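Local atomic coordinates of geranylgeranyl pyrophosphate synthase (Corynebacterium glutamicum, PDB entry 3LK5), a protein that probably catalyses magnesium-dependent head-to-tail condensation of allylic diphosphates with isopentenyl diphosphate in isoprenoid biosynthesis. Residues L75-H80 with S230-S235. Sequence-based numbering, arbitrary orientation.
Sequences LAAQGH and SIAGGS
Ala77 and Ala232 meet methyl to methyl, CB to CB at 3.6 Å, where the last turn of helix 65-78 passes the C-terminal end of helix 205-231. Both CB atoms point toward the opposing segment, and each residue buries 52 Å² against it, in a small apolar contact. The Ala77 methyl has a second partner: its CB lies 3.7 Å from Gly234 CA, and the two residues also form the closest CA pair, at 4.7 Å. The methyl thus rests on a bare CA, with no side chain of Gly234 to stand between. The same side of the Ala232 methyl that meets Ala77 also reaches the backbone of Gln78, with Ala232 CB 4.0 Å from Gln78 N.

Gln78 contributes the base of its side chain, Gln78 CB to Ala232 CB being 4.2 Å. With CG anti to the backbone N (chi1 -156°) and a bend at chi2, its amide is carried away from the contact, and OE1 accepts a hydrogen bond from Ser83 N. Gly233, with positive phi, carries the Schellman motif that follows helix 205-231; Gly233 N bonds Ser230 O at 3.0 Å. The chain then turns through Gly234 to Ser235, the N-cap of helix 236-263; the Ser235 OG hydrogen-bonds Leu238 N.

The contact thus joins the end of helix 65-78 to the short connection between helices 205-231 and 236-263, in an all-helical chain and away from the magnesium-binding aspartates. Leu238 of helix 236-263 also touches Ala77, while Phe74, within helix 65-78, packs on Ala232.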
loop_
_atom_site.group_PDB
_atom_site.type_symbol
_atom_site.label_atom_id
_atom_site.label_comp_id
_atom_site.label_asym_id
_atom_site.label_seq_id
_atom_site.Cartn_x
_atom_site.Cartn_y
_atom_site.Cartn_z
ATOM N N LEU A 75 19.851 -8.207 17.731
ATOM C CA LEU A 75 21.047 -8.741 18.378
ATOM C C LEU A 75 21.548 -7.793 19.489
ATOM O O LEU A 75 21.978 -8.252 20.539
ATOM C CB LEU A 75 22.164 -8.981 17.365
ATOM C CG LEU A 75 21.904 -10.072 16.314
ATOM C CD1 LEU A 75 23.089 -10.120 15.368
ATOM C CD2 LEU A 75 21.642 -11.442 16.966
ATOM N N ALA A 76 21.499 -6.490 19.240
ATOM C CA ALA A 76 21.895 -5.499 20.249
ATOM C C ALA A 76 21.083 -5.626 21.557
ATOM O O ALA A 76 21.649 -5.481 22.655
ATOM C CB ALA A 76 21.822 -4.067 19.679
ATOM N N ALA A 77 19.788 -5.922 21.439
ATOM C CA ALA A 77 18.876 -6.033 22.583
ATOM C C ALA A 77 18.856 -7.414 23.186
ATOM O O ALA A 77 18.474 -7.605 24.328
ATOM C CB ALA A 77 17.460 -5.686 22.151
ATOM N N GLN A 78 19.192 -8.406 22.380
ATOM C CA GLN A 78 18.960 -9.778 22.797
ATOM C C GLN A 78 20.131 -10.131 23.685
ATOM O O GLN A 78 20.038 -11.045 24.498
ATOM C CB GLN A 78 18.845 -10.702 21.587
ATOM C CG GLN A 78 18.065 -11.962 21.879
ATOM C CD GLN A 78 18.722 -13.202 21.322
ATOM O OE1 GLN A 78 18.127 -14.275 21.320
ATOM N NE2 GLN A 78 19.963 -13.068 20.851
ATOM N N GLY A 79 21.218 -9.374 23.541
ATOM C CA GLY A 79 22.430 -9.534 24.366
ATOM C C GLY A 79 23.031 -10.936 24.304
ATOM O O GLY A 79 22.864 -11.665 23.304
ATOM N N HIS A 80 23.724 -11.319 25.381
ATOM C CA HIS A 80 24.343 -12.652 25.494
ATOM C C HIS A 80 23.337 -13.760 25.827
ATOM O O HIS A 80 23.737 -14.905 26.077
ATOM C CB HIS A 80 25.503 -12.645 26.513
ATOM C CG HIS A 80 26.583 -11.652 26.196
ATOM N ND1 HIS A 80 27.185 -10.871 27.163
ATOM C CD2 HIS A 80 27.157 -11.301 25.018
ATOM C CE1 HIS A 80 28.085 -10.085 26.594
ATOM N NE2 HIS A 80 28.089 -10.328 25.294
ATOM N N SER A 230 12.667 -3.978 19.543
ATOM C CA SER A 230 11.348 -4.236 20.148
ATOM C C SER A 230 11.007 -5.720 20.107
ATOM O O SER A 230 10.474 -6.261 21.073
ATOM C CB SER A 230 10.255 -3.426 19.407
ATOM O OG SER A 230 10.435 -2.047 19.715
ATOM N N ILE A 231 11.359 -6.384 19.011
ATOM C CA ILE A 231 11.088 -7.849 18.897
ATOM C C ILE A 231 11.809 -8.596 20.033
ATOM O O ILE A 231 11.230 -9.510 20.662
ATOM C CB ILE A 231 11.477 -8.384 17.518
ATOM C CG1 ILE A 231 10.527 -7.803 16.465
ATOM C CG2 ILE A 231 11.436 -9.974 17.464
ATOM C CD1 ILE A 231 11.005 -7.993 15.015
ATOM N N ALA A 232 13.030 -8.140 20.335
ATOM C CA ALA A 232 13.880 -8.751 21.381
ATOM C C ALA A 232 13.528 -8.285 22.787
ATOM O O ALA A 232 14.056 -8.821 23.756
ATOM C CB ALA A 232 15.364 -8.469 21.095
ATOM N N GLY A 233 12.617 -7.327 22.914
ATOM C CA GLY A 233 12.181 -6.887 24.246
ATOM C C GLY A 233 13.187 -5.912 24.832
ATOM O O GLY A 233 13.306 -5.795 26.061
ATOM N N GLY A 234 13.888 -5.185 23.959
ATOM C CA GLY A 234 14.934 -4.204 24.352
ATOM C C GLY A 234 14.412 -3.091 25.267
ATOM O O GLY A 234 13.238 -2.662 25.171
ATOM N N SER A 235 15.276 -2.656 26.184
ATOM C CA SER A 235 14.904 -1.639 27.158
ATOM C C SER A 235 14.714 -0.279 26.482
ATOM O O SER A 235 15.173 -0.066 25.357
ATOM C CB SER A 235 16.006 -1.514 28.227
ATOM O OG SER A 235 17.150 -0.913 27.635
#